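Local coordinates for protein methylglyoxal reductase (NADPH-dependent) (Candida albicans SC5314, PDB 6KWS) that probably reduces methylglyoxal, using NADPH as the hydride donor, at residues S125-I130 and S134-K139; S265-S270 and S303-D308. The protein carries 1 engineered substitution. All coordinates share one frame; numbering follows the deposited sequence.

Interaction 1: residues S125-I130 and S134-K139; sequences SSYAAI and SKEADK
Tyr127 and Glu136 meet by their side-chain ends just beyond strand 120-124 of the Rossmann-type fold, where the chain leaves the parallel sheet and turns into the short helix 133-136. The phenol OH of Tyr127 donates to OE2 of Glu136. The modelled separation of these two oxygens, 2.4 Å, is shorter than a normal hydrogen bond and is doubtful in detail at 2.8 Å resolution. The tyrosine side chain runs out toward the helix with CG anti to the backbone N (chi1 -180°), which carries the hydroxyl to the glutamate while the two backbones stay well apart. From the other side, Glu136 also starts with CG anti to its N, but its chain then bends at chi2 (89°), and the bend sets the angle at which the carboxylate meets the ring. The carboxylate arrives at the edge of the ring, with CD in the ring plane, and is twisted 54° against it. OE1, the other carboxylate oxygen, forms a salt bridge with Arg267, so the two oxygens have different partners and the rotation of the group is probably well defined. Tyr127 is buried, its side chain packing on Ile143 and Leu262 and lying about 8 Å from that of Lys168, an NADPH-binding residue. Ser126, directly before Tyr127, touches Lys168 and shapes the backbone through an ST turn: its OG accepts from Ala128 N at 2.8 Å. On the ring itself, CE2 of Tyr127 lies 3.5 Å from OE1 of Glu136.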
loop_
_atom_site.group_PDB
_atom_site.type_symbol
_atom_site.label_atom_id
_atom_site.label_comp_id
_atom_site.label_asym_id
_atom_site.label_seq_id
_atom_site.Cartn_x
_atom_site.Cartn_y
_atom_site.Cartn_z
ATOM N N SER A 125 2.322 -5.701 -1.791
ATOM C CA SER A 125 3.347 -6.043 -0.826
ATOM C C SER A 125 3.875 -4.743 -0.224
ATOM O O SER A 125 3.083 -3.853 0.110
ATOM C CB SER A 125 4.435 -6.897 -1.488
ATOM O OG SER A 125 5.310 -7.426 -0.508
ATOM N N SER A 126 5.192 -4.599 -0.106
ATOM C CA SER A 126 5.751 -3.444 0.569
ATOM C C SER A 126 7.233 -3.363 0.257
ATOM O O SER A 126 7.900 -4.387 0.087
ATOM C CB SER A 126 5.546 -3.511 2.091
ATOM O OG SER A 126 6.429 -2.616 2.759
ATOM N N TYR A 127 7.735 -2.125 0.186
ATOM C CA TYR A 127 9.173 -1.909 0.163
ATOM C C TYR A 127 9.855 -2.675 1.295
ATOM O O TYR A 127 11.015 -3.085 1.166
ATOM C CB TYR A 127 9.456 -0.402 0.265
ATOM C CG TYR A 127 10.922 -0.018 0.244
ATOM C CD1 TYR A 127 11.739 -0.370 -0.835
ATOM C CD2 TYR A 127 11.491 0.688 1.296
ATOM C CE1 TYR A 127 13.078 -0.027 -0.860
ATOM C CE2 TYR A 127 12.836 1.047 1.280
ATOM C CZ TYR A 127 13.620 0.689 0.202
ATOM O OH TYR A 127 14.952 1.036 0.179
ATOM N N ALA A 128 9.150 -2.880 2.407
ATOM C CA ALA A 128 9.720 -3.629 3.512
ATOM C C ALA A 128 10.094 -5.051 3.122
ATOM O O ALA A 128 10.924 -5.661 3.799
ATOM C CB ALA A 128 8.743 -3.662 4.687
ATOM N N ALA A 129 9.485 -5.617 2.081
ATOM C CA ALA A 129 9.916 -6.932 1.627
ATOM C C ALA A 129 11.128 -6.850 0.714
ATOM O O ALA A 129 11.734 -7.885 0.404
ATOM C CB ALA A 129 8.777 -7.661 0.911
ATOM N N ILE A 130 11.507 -5.650 0.291
ATOM C CA ILE A 130 12.648 -5.471 -0.589
ATOM C C ILE A 130 13.926 -5.147 0.181
ATOM O O ILE A 130 14.998 -5.647 -0.160
ATOM C CB ILE A 130 12.338 -4.384 -1.634
ATOM C CG1 ILE A 130 11.173 -4.820 -2.528
ATOM C CG2 ILE A 130 13.565 -4.138 -2.453
ATOM C CD1 ILE A 130 10.989 -3.966 -3.785
ATOM N N SER A 134 20.023 -3.084 7.229
ATOM C CA SER A 134 21.427 -2.682 7.120
ATOM C C SER A 134 21.735 -2.089 5.748
ATOM O O SER A 134 22.581 -1.194 5.632
ATOM C CB SER A 134 22.346 -3.868 7.387
ATOM O OG SER A 134 22.462 -4.666 6.215
ATOM N N LYS A 135 21.061 -2.564 4.702
ATOM C CA LYS A 135 21.289 -2.006 3.377
ATOM C C LYS A 135 20.639 -0.634 3.212
ATOM O O LYS A 135 21.261 0.283 2.657
ATOM C CB LYS A 135 20.773 -2.962 2.302
ATOM C CG LYS A 135 21.784 -3.192 1.234
ATOM C CD LYS A 135 21.226 -2.986 -0.134
ATOM C CE LYS A 135 21.271 -4.302 -0.888
ATOM N NZ LYS A 135 22.106 -4.219 -2.105
ATOM N N GLU A 136 19.394 -0.478 3.681
ATOM C CA GLU A 136 18.685 0.795 3.549
ATOM C C GLU A 136 19.446 1.936 4.220
ATOM O O GLU A 136 19.367 3.092 3.777
ATOM C CB GLU A 136 17.277 0.661 4.142
ATOM C CG GLU A 136 16.541 1.971 4.377
ATOM C CD GLU A 136 15.736 2.416 3.162
ATOM O OE1 GLU A 136 14.758 3.190 3.313
ATOM O OE2 GLU A 136 16.088 1.989 2.045
ATOM N N ALA A 137 20.209 1.628 5.265
ATOM C CA ALA A 137 20.966 2.622 6.004
ATOM C C ALA A 137 22.346 2.891 5.415
ATOM O O ALA A 137 23.135 3.598 6.051
ATOM C CB ALA A 137 21.106 2.185 7.464
ATOM N N ASP A 138 22.664 2.336 4.231
ATOM C CA ASP A 138 24.001 2.416 3.637
ATOM C C ASP A 138 23.957 3.388 2.458
ATOM O O ASP A 138 23.414 3.063 1.393
ATOM C CB ASP A 138 24.503 1.027 3.210
ATOM C CG ASP A 138 25.883 1.068 2.496
ATOM O OD1 ASP A 138 26.569 2.126 2.535
ATOM O OD2 ASP A 138 26.286 0.034 1.895
ATOM N N LYS A 139 24.549 4.572 2.638
ATOM C CA LYS A 139 24.513 5.588 1.592
ATOM C C LYS A 139 25.151 5.103 0.284
ATOM O O LYS A 139 24.904 5.704 -0.775
ATOM C CB LYS A 139 25.212 6.864 2.088
ATOM C CG LYS A 139 26.677 6.898 1.706
ATOM C CD LYS A 139 27.459 7.915 2.453
ATOM C CE LYS A 139 28.924 7.815 2.059
ATOM N NZ LYS A 139 29.075 7.766 0.584
#

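Interaction 2: residues S265-S270 and S303-D308; sequences SGRFTS and SLATID
This contact packs aliphatic side chains on both faces of a guanidinium and adds one side-chain-to-backbone hydrogen bond; it joins Arg267, near the C-terminal end of strand 260-269, to segment 303-308 with its short strand 306-307. The backbones are not paired: Arg267 and Leu304, whose CA atoms come nearest, are still 8.6 Å apart at those atoms. The arginine chain bends at chi2 (-60°) and again at chi3, which sets the guanidinium flat between two aliphatic groups. Over the centre of one face sits CD1 of Ile307, 3.6 Å from CZ of Arg267; CD1 of Leu304 covers the opposite face, nearer the rim. At the edge, NH2 of Arg267 donates to the carbonyl O of Ala305 at 2.8 Å, a fairly straight bond (157° at the hydrogen) that reaches the oxygen from above the carbonyl plane. NH1 of Arg267 makes a salt bridge with OE1 of Glu136, the strongest polar partner of this side chain. Just before the arginine, Ser265 and Gly266 form a classic beta bulge opposite Trp237. Aliphatic groups over the faces and polar partners at the nitrogens thus use both characters of the guanidinium, whose charge is probably balanced by Glu136.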
loop_
_atom_site.group_PDB
_atom_site.type_symbol
_atom_site.label_atom_id
_atom_site.label_comp_id
_atom_site.label_asym_id
_atom_site.label_seq_id
_atom_site.Cartn_x
_atom_site.Cartn_y
_atom_site.Cartn_z
ATOM N N SER A 265 8.594 7.263 -5.056
ATOM C CA SER A 265 8.797 8.544 -5.693
ATOM C C SER A 265 10.043 9.288 -5.211
ATOM O O SER A 265 10.541 10.164 -5.922
ATOM C CB SER A 265 7.571 9.413 -5.439
ATOM O OG SER A 265 7.596 10.568 -6.255
ATOM N N GLY A 266 10.536 9.008 -4.016
ATOM C CA GLY A 266 11.623 9.801 -3.499
ATOM C C GLY A 266 11.823 9.543 -2.024
ATOM O O GLY A 266 11.278 8.598 -1.454
ATOM N N ARG A 267 12.618 10.411 -1.422
ATOM C CA ARG A 267 13.037 10.258 -0.042
ATOM C C ARG A 267 12.511 11.431 0.772
ATOM O O ARG A 267 12.276 12.523 0.242
ATOM C CB ARG A 267 14.567 10.175 0.044
ATOM C CG ARG A 267 15.149 8.953 -0.614
ATOM C CD ARG A 267 14.621 7.683 0.036
ATOM N NE ARG A 267 15.606 6.599 0.001
ATOM C CZ ARG A 267 15.568 5.518 0.784
ATOM N NH1 ARG A 267 14.593 5.369 1.678
ATOM N NH2 ARG A 267 16.514 4.586 0.681
ATOM N N PHE A 268 12.299 11.199 2.063
ATOM C CA PHE A 268 11.882 12.283 2.947
ATOM C C PHE A 268 12.477 12.066 4.330
ATOM O O PHE A 268 12.783 10.932 4.727
ATOM C CB PHE A 268 10.357 12.369 3.088
ATOM C CG PHE A 268 9.795 11.329 4.001
ATOM C CD1 PHE A 268 9.598 10.029 3.551
ATOM C CD2 PHE A 268 9.515 11.626 5.323
ATOM C CE1 PHE A 268 9.106 9.040 4.408
ATOM C CE2 PHE A 268 9.032 10.656 6.178
ATOM C CZ PHE A 268 8.825 9.359 5.724
ATOM N N THR A 269 12.620 13.168 5.062
ATOM C CA THR A 269 12.657 13.138 6.518
ATOM C C THR A 269 11.523 14.005 7.051
ATOM O O THR A 269 10.851 14.712 6.299
ATOM C CB THR A 269 13.992 13.629 7.083
ATOM O OG1 THR A 269 13.972 15.061 7.168
ATOM C CG2 THR A 269 15.141 13.171 6.215
ATOM N N SER A 270 11.296 13.941 8.362
ATOM C CA SER A 270 10.233 14.758 8.933
ATOM C C SER A 270 10.471 16.230 8.664
ATOM O O SER A 270 9.514 16.986 8.464
ATOM C CB SER A 270 10.111 14.513 10.428
ATOM O OG SER A 270 9.497 13.267 10.646
ATOM N N SER A 303 22.666 9.075 4.774
ATOM C CA SER A 303 22.313 7.910 5.580
ATOM C C SER A 303 21.247 6.999 4.965
ATOM O O SER A 303 20.670 6.174 5.692
ATOM C CB SER A 303 21.820 8.335 6.971
ATOM O OG SER A 303 20.579 9.012 6.899
ATOM N N LEU A 304 20.965 7.116 3.664
ATOM C CA LEU A 304 20.000 6.242 3.009
ATOM C C LEU A 304 20.562 5.684 1.710
ATOM O O LEU A 304 21.210 6.404 0.943
ATOM C CB LEU A 304 18.695 6.978 2.705
ATOM C CG LEU A 304 17.842 7.347 3.918
ATOM C CD1 LEU A 304 16.637 8.182 3.492
ATOM C CD2 LEU A 304 17.415 6.087 4.648
ATOM N N ALA A 305 20.295 4.402 1.460
ATOM C CA ALA A 305 20.577 3.839 0.152
ATOM C C ALA A 305 19.819 4.598 -0.934
ATOM O O ALA A 305 18.879 5.351 -0.674
ATOM C CB ALA A 305 20.197 2.362 0.094
ATOM N N THR A 306 20.245 4.382 -2.164
ATOM C CA THR A 306 19.530 4.845 -3.338
ATOM C C THR A 306 18.588 3.750 -3.803
ATOM O O THR A 306 19.013 2.609 -4.020
ATOM C CB THR A 306 20.509 5.200 -4.455
ATOM O OG1 THR A 306 21.398 6.219 -3.987
ATOM C CG2 THR A 306 19.766 5.691 -5.665
ATOM N N ILE A 307 17.313 4.095 -3.939
ATOM C CA ILE A 307 16.327 3.175 -4.485
ATOM C C ILE A 307 16.356 3.311 -5.993
ATOM O O ILE A 307 16.093 4.394 -6.526
ATOM C CB ILE A 307 14.924 3.462 -3.941
ATOM C CG1 ILE A 307 14.887 3.202 -2.439
ATOM C CG2 ILE A 307 13.898 2.621 -4.671
ATOM C CD1 ILE A 307 13.694 3.802 -1.802
ATOM N N ASP A 308 16.686 2.223 -6.682
ATOM C CA ASP A 308 16.781 2.240 -8.140
ATOM C C ASP A 308 15.568 1.519 -8.715
ATOM O O ASP A 308 15.601 0.308 -8.947
ATOM C CB ASP A 308 18.077 1.609 -8.625
ATOM C CG ASP A 308 18.202 1.641 -10.130
ATOM O OD1 ASP A 308 17.407 2.361 -10.774
ATOM O OD2 ASP A 308 19.099 0.952 -10.667
#

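Overall arrangement
Interaction 1 closes before interaction 2 opens along the chain, yet their centres lie only about 10 Å apart, on the same side of the chain's centre. Glu136 and Arg267 join them directly, and a probable backbone hydrogen bond from Ala305 N to Glu136 O (2.8 Å) ties the end of helix 133-136 to the 303-308 segment. Tyr127 OH also packs on CG1 of Ile307. Strand 306-307 pairs in parallel with strand 142-143, which follows interaction 1. Together the two contacts connect the loop after strand 120-124, in the parallel part of the large sheet near the NADPH-binding residues, with strand 260-269 and the C-terminal part of the chain.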